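PDB 4F0L: amidohydrolase from Brucella melitensis biovar Abortus, which probably acts as a metal-dependent deaminase of the amidohydrolase superfamily, carrying an iron ion in the active site of its TIM barrel. Local coordinates for residues B[133-138]-B[182-187]; B[361-366]-B[411-416]. All coordinates share one frame; numbering follows the deposited sequence.

Contact 1: residues B[133-138]-B[182-187]; sequences HDCDGT and QRRFIN
Arg-184 reaches across to the backbone of His-133 and Asp-134, where two loops of the TIM barrel meet: one follows strand 122-129 and carries a type I beta turn from Asp-134 to Gly-137, the other leads into helix 189-203. From its base outward, Arg-184 CB lies 3.9 Å from His-133 O, with Asp-134 O only slightly farther. Arg-184 CG comes within 3.3 Å of Asp-134 O, and CD stays beside the same oxygen. A bend at chi3 (71°) then turns the guanidinium side-on to His-133 O. Arg-184 NE donates to His-133 O at 2.7 Å and Arg-184 NH2 to the same oxygen at 3.0 Å, both nearly in the guanidinium plane, while NE makes a second, weak bond to Asp-134 O. NH1 points on to the carbonyls of Ala-98 and Met-101, and Cys-135 SG sits over one guanidinium face near its rim. A main-chain bond runs beside this grip, His-133 N to Arg-184 O.

His-133 NE2 lies between two acceptors, both close to the ring plane: Ile-186 O at 2.7 Å and Asn-187 OD1 at 3.0 Å. The amide of Asn-187 stands 79° to the ring, and NE2 meets OD1 from above the amide plane. Arg-191 donates to the same two oxygens, and these shared donors would probably ease their repulsion. Arg-183, extended from CG to NE and with NH1 held by Glu-180 O, passes Gly-137 CA; Arg-183 NE ends in a fairly straight 2.9 Å bond to Cys-135 O.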
loop_
_atom_site.group_PDB
_atom_site.type_symbol
_atom_site.label_atom_id
_atom_site.label_comp_id
_atom_site.label_asym_id
_atom_site.label_seq_id
_atom_site.Cartn_x
_atom_site.Cartn_y
_atom_site.Cartn_z
ATOM N N HIS B 133 1.813 22.070 25.743
ATOM C CA HIS B 133 1.332 22.550 27.027
ATOM C C HIS B 133 0.178 21.739 27.552
ATOM O O HIS B 133 -0.293 20.808 26.899
ATOM C CB HIS B 133 0.986 24.027 26.884
ATOM C CG HIS B 133 2.136 24.850 26.340
ATOM N ND1 HIS B 133 3.360 24.843 26.905
ATOM C CD2 HIS B 133 2.200 25.736 25.266
ATOM C CE1 HIS B 133 4.164 25.671 26.205
ATOM N NE2 HIS B 133 3.450 26.213 25.211
ATOM N N ASP B 134 -0.311 22.090 28.732
ATOM C CA ASP B 134 -1.392 21.325 29.351
ATOM C C ASP B 134 -2.721 21.570 28.604
ATOM O O ASP B 134 -2.762 22.334 27.642
ATOM C CB ASP B 134 -1.410 21.676 30.842
ATOM C CG ASP B 134 -2.210 20.702 31.705
ATOM O OD1 ASP B 134 -2.870 19.768 31.194
ATOM O OD2 ASP B 134 -2.208 20.935 32.932
ATOM N N CYS B 135 -3.788 20.887 29.017
ATOM C CA CYS B 135 -5.058 20.893 28.267
ATOM C C CYS B 135 -5.717 22.283 28.164
ATOM O O CYS B 135 -6.391 22.564 27.187
ATOM C CB CYS B 135 -6.038 19.854 28.856
ATOM S SG CYS B 135 -5.387 18.163 28.757
ATOM N N ASP B 136 -5.505 23.144 29.160
ATOM C CA ASP B 136 -6.044 24.502 29.128
ATOM C C ASP B 136 -5.067 25.483 28.475
ATOM O O ASP B 136 -5.316 26.678 28.444
ATOM C CB ASP B 136 -6.482 24.990 30.540
ATOM C CG ASP B 136 -5.336 25.000 31.570
ATOM O OD1 ASP B 136 -4.172 25.261 31.212
ATOM O OD2 ASP B 136 -5.608 24.743 32.769
ATOM N N GLY B 137 -3.954 24.982 27.952
ATOM C CA GLY B 137 -2.985 25.839 27.283
ATOM C C GLY B 137 -1.974 26.473 28.215
ATOM O O GLY B 137 -1.169 27.289 27.772
ATOM N N THR B 138 -1.985 26.076 29.487
ATOM C CA THR B 138 -0.998 26.540 30.457
ATOM C C THR B 138 0.232 25.631 30.393
ATOM O O THR B 138 0.102 24.406 30.336
ATOM C CB THR B 138 -1.550 26.506 31.901
ATOM O OG1 THR B 138 -2.722 27.300 31.958
ATOM C CG2 THR B 138 -0.534 27.045 32.925
ATOM N N GLN B 182 -5.772 25.906 19.161
ATOM C CA GLN B 182 -4.302 25.754 19.069
ATOM C C GLN B 182 -3.543 25.984 20.365
ATOM O O GLN B 182 -2.302 25.962 20.384
ATOM C CB GLN B 182 -3.753 26.690 17.993
ATOM C CG GLN B 182 -3.859 26.053 16.639
ATOM C CD GLN B 182 -5.030 26.553 15.866
ATOM O OE1 GLN B 182 -4.950 27.632 15.251
ATOM N NE2 GLN B 182 -6.139 25.784 15.881
ATOM N N ARG B 183 -4.279 26.201 21.440
ATOM C CA ARG B 183 -3.688 26.629 22.702
ATOM C C ARG B 183 -2.558 25.758 23.261
ATOM O O ARG B 183 -1.685 26.276 23.947
ATOM C CB ARG B 183 -4.767 26.758 23.771
ATOM C CG ARG B 183 -5.419 25.448 24.156
ATOM C CD ARG B 183 -6.570 25.706 25.114
ATOM N NE ARG B 183 -7.409 24.538 25.364
ATOM C CZ ARG B 183 -8.436 24.167 24.613
ATOM N NH1 ARG B 183 -8.795 24.835 23.514
ATOM N NH2 ARG B 183 -9.134 23.107 24.976
ATOM N N ARG B 184 -2.557 24.456 23.008
ATOM C CA ARG B 184 -1.464 23.623 23.549
ATOM C C ARG B 184 -0.182 23.694 22.711
ATOM O O ARG B 184 0.828 23.113 23.099
ATOM C CB ARG B 184 -1.885 22.159 23.659
ATOM C CG ARG B 184 -3.199 21.944 24.383
ATOM C CD ARG B 184 -3.434 20.479 24.625
ATOM N NE ARG B 184 -2.542 19.914 25.646
ATOM C CZ ARG B 184 -2.514 18.629 26.004
ATOM N NH1 ARG B 184 -3.317 17.745 25.432
ATOM N NH2 ARG B 184 -1.714 18.215 26.975
ATOM N N PHE B 185 -0.244 24.368 21.550
ATOM C CA PHE B 185 0.861 24.380 20.574
ATOM C C PHE B 185 1.663 25.660 20.653
ATOM O O PHE B 185 2.768 25.730 20.124
ATOM C CB PHE B 185 0.343 24.280 19.130
ATOM C CG PHE B 185 -0.674 23.183 18.881
ATOM C CD1 PHE B 185 -0.709 22.038 19.646
ATOM C CD2 PHE B 185 -1.602 23.327 17.848
ATOM C CE1 PHE B 185 -1.640 21.052 19.413
ATOM C CE2 PHE B 185 -2.554 22.348 17.604
ATOM C CZ PHE B 185 -2.571 21.213 18.395
ATOM N N ILE B 186 1.091 26.666 21.301
ATOM C CA ILE B 186 1.512 28.059 21.172
ATOM C C ILE B 186 2.741 28.364 22.020
ATOM O O ILE B 186 2.833 27.927 23.155
ATOM C CB ILE B 186 0.349 28.996 21.637
ATOM C CG1 ILE B 186 -0.847 28.870 20.713
ATOM C CG2 ILE B 186 0.766 30.465 21.767
ATOM C CD1 ILE B 186 -2.027 29.717 21.173
ATOM N N ASN B 187 3.677 29.111 21.457
ATOM C CA ASN B 187 4.724 29.764 22.234
ATOM C C ASN B 187 5.055 31.091 21.599
ATOM O O ASN B 187 4.809 31.288 20.402
ATOM C CB ASN B 187 6.016 28.935 22.283
ATOM C CG ASN B 187 5.899 27.735 23.160
ATOM O OD1 ASN B 187 5.761 27.862 24.380
ATOM N ND2 ASN B 187 5.997 26.533 22.555
HETATM O O HOH W 1 -1.286 28.317 25.272
#

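Contact 2: residues B[361-366]-B[411-416]; sequences EGSTGR and VLDGWI
The carboxylate of Asp-413 receives two donors from the start of helix 364-379. Ser-363 OG gives its hydrogen to Asp-413 OD2 at 2.8 Å, approaching on the syn side but 30° out of the carboxylate plane, although Asp-413 OD1 is about equally near. Gly-365 N donates to Asp-413 OD1, also at 2.8 Å and nearly along the C-O axis. Ser-363 is the N-cap: with its hydroxyl anti to the backbone N (chi1 157°), Ser-363 OG accepts from Arg-366 N at 3.0 Å in an almost straight bond (169°). The negative charge of Asp-413 would probably suit the positive end of the helix dipole. Thr-364 OG1 is hydrogen-bonded to Asn-355 OD1, and the backbone of Glu-361, Gly-362 and Thr-364 to the second subunit.

Gly-365 lets the two helices come close, its CA 4.9 Å from Asp-413 CA. Ile-416 CD1 packs against Gly-365 O, and Leu-412 CD1 lies 3.6 Å from Arg-366 CA. Farther out, the Arg-366 guanidinium forms salt bridges with Asp-370 and Asp-409. Helix 336-351 packs on Thr-364 and Ile-416, while Leu-20 of strand 19-21 and Trp-25 of strand 24-26 touch both Arg-366 and Leu-412.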
loop_
_atom_site.group_PDB
_atom_site.type_symbol
_atom_site.label_atom_id
_atom_site.label_comp_id
_atom_site.label_asym_id
_atom_site.label_seq_id
_atom_site.Cartn_x
_atom_site.Cartn_y
_atom_site.Cartn_z
ATOM N N GLU B 361 19.159 3.347 -15.904
ATOM C CA GLU B 361 18.248 2.269 -16.213
ATOM C C GLU B 361 18.133 1.250 -15.076
ATOM O O GLU B 361 17.777 0.091 -15.311
ATOM C CB GLU B 361 18.637 1.606 -17.502
ATOM C CG GLU B 361 20.069 1.127 -17.593
ATOM C CD GLU B 361 20.522 1.107 -19.037
ATOM O OE1 GLU B 361 21.130 0.096 -19.454
ATOM O OE2 GLU B 361 20.254 2.101 -19.754
ATOM N N GLY B 362 18.379 1.705 -13.850
ATOM C CA GLY B 362 18.430 0.811 -12.707
ATOM C C GLY B 362 17.072 0.425 -12.131
ATOM O O GLY B 362 15.993 0.681 -12.713
ATOM N N SER B 363 17.150 -0.209 -10.961
ATOM C CA SER B 363 16.000 -0.629 -10.203
ATOM C C SER B 363 15.322 0.583 -9.579
ATOM O O SER B 363 15.988 1.446 -8.998
ATOM C CB SER B 363 16.455 -1.628 -9.119
ATOM O OG SER B 363 15.548 -1.704 -8.017
ATOM N N THR B 364 13.999 0.624 -9.641
ATOM C CA THR B 364 13.234 1.696 -8.989
ATOM C C THR B 364 13.343 1.546 -7.464
ATOM O O THR B 364 13.530 2.529 -6.748
ATOM C CB THR B 364 11.748 1.673 -9.447
ATOM O OG1 THR B 364 11.701 1.855 -10.855
ATOM C CG2 THR B 364 10.958 2.788 -8.810
ATOM N N GLY B 365 13.269 0.322 -6.961
ATOM C CA GLY B 365 13.359 0.105 -5.510
ATOM C C GLY B 365 14.723 0.497 -4.967
ATOM O O GLY B 365 14.830 1.135 -3.911
ATOM N N ARG B 366 15.766 0.169 -5.719
ATOM C CA ARG B 366 17.133 0.574 -5.384
ATOM C C ARG B 366 17.295 2.099 -5.286
ATOM O O ARG B 366 17.789 2.621 -4.275
ATOM C CB ARG B 366 18.119 -0.011 -6.398
ATOM C CG ARG B 366 19.563 0.486 -6.319
ATOM C CD ARG B 366 20.292 0.105 -5.040
ATOM N NE ARG B 366 21.673 0.623 -5.085
ATOM C CZ ARG B 366 22.652 0.075 -5.800
ATOM N NH1 ARG B 366 22.417 -1.002 -6.541
ATOM N NH2 ARG B 366 23.872 0.614 -5.811
ATOM N N VAL B 411 16.066 -8.085 -4.556
ATOM C CA VAL B 411 15.542 -8.177 -3.188
ATOM C C VAL B 411 14.742 -6.905 -2.820
ATOM O O VAL B 411 13.646 -7.000 -2.220
ATOM C CB VAL B 411 16.638 -8.425 -2.128
ATOM C CG1 VAL B 411 16.030 -8.284 -0.731
ATOM C CG2 VAL B 411 17.313 -9.780 -2.327
ATOM N N LEU B 412 15.286 -5.729 -3.158
ATOM C CA LEU B 412 14.622 -4.462 -2.824
ATOM C C LEU B 412 13.287 -4.355 -3.561
ATOM O O LEU B 412 12.281 -3.922 -2.978
ATOM C CB LEU B 412 15.493 -3.259 -3.158
ATOM C CG LEU B 412 16.765 -3.100 -2.325
ATOM C CD1 LEU B 412 17.643 -1.939 -2.833
ATOM C CD2 LEU B 412 16.435 -2.961 -0.835
ATOM N N ASP B 413 13.284 -4.712 -4.842
ATOM C CA ASP B 413 12.054 -4.618 -5.628
ATOM C C ASP B 413 10.994 -5.596 -5.114
ATOM O O ASP B 413 9.804 -5.275 -5.089
ATOM C CB ASP B 413 12.357 -4.790 -7.111
ATOM C CG ASP B 413 13.113 -3.602 -7.690
ATOM O OD1 ASP B 413 12.945 -2.485 -7.198
ATOM O OD2 ASP B 413 13.851 -3.772 -8.655
ATOM N N GLY B 414 11.425 -6.744 -4.612
ATOM C CA GLY B 414 10.502 -7.749 -4.079
ATOM C C GLY B 414 9.893 -7.286 -2.790
ATOM O O GLY B 414 8.690 -7.421 -2.533
ATOM N N TRP B 415 10.722 -6.662 -1.992
ATOM C CA TRP B 415 10.321 -6.093 -0.737
ATOM C C TRP B 415 9.348 -4.987 -0.934
ATOM O O TRP B 415 8.296 -4.959 -0.304
ATOM C CB TRP B 415 11.556 -5.541 -0.037
ATOM C CG TRP B 415 11.343 -4.921 1.309
ATOM C CD1 TRP B 415 10.323 -5.176 2.230
ATOM C CD2 TRP B 415 12.207 -3.954 1.954
ATOM N NE1 TRP B 415 10.495 -4.429 3.356
ATOM C CE2 TRP B 415 11.622 -3.690 3.260
ATOM C CE3 TRP B 415 13.366 -3.274 1.584
ATOM C CZ2 TRP B 415 12.196 -2.790 4.151
ATOM C CZ3 TRP B 415 13.927 -2.368 2.483
ATOM C CH2 TRP B 415 13.357 -2.141 3.735
ATOM N N ILE B 416 9.695 -4.034 -1.787
ATOM C CA ILE B 416 8.937 -2.785 -1.867
ATOM C C ILE B 416 7.679 -2.912 -2.720
ATOM O O ILE B 416 6.669 -2.314 -2.396
ATOM C CB ILE B 416 9.819 -1.655 -2.423
ATOM C CG1 ILE B 416 10.884 -1.287 -1.392
ATOM C CG2 ILE B 416 8.972 -0.432 -2.811
ATOM C CD1 ILE B 416 12.062 -0.509 -1.967
#

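Overall arrangement
From the N terminus, the chain passes strand 122-129 before entering contact 1, which closes a loop of 43 residues containing helix 145-157 and strand 160-167. It then runs through helix 189-203 and the parallel strands from 238-242 to 323-326 before contact 2 opens. Contact 2 spans the bulk of helix 364-379 and strand 395-399, closing on helix 408-417. The two loops follow in series, neither nested nor crossed. The centres of contacts 1 and 2 lie about 45 Å apart, on opposite sides of the chain's centre. Contact 1 ties together loops that follow the successive parallel strands 122-129 and 160-167; contact 2 joins two helices against the second subunit.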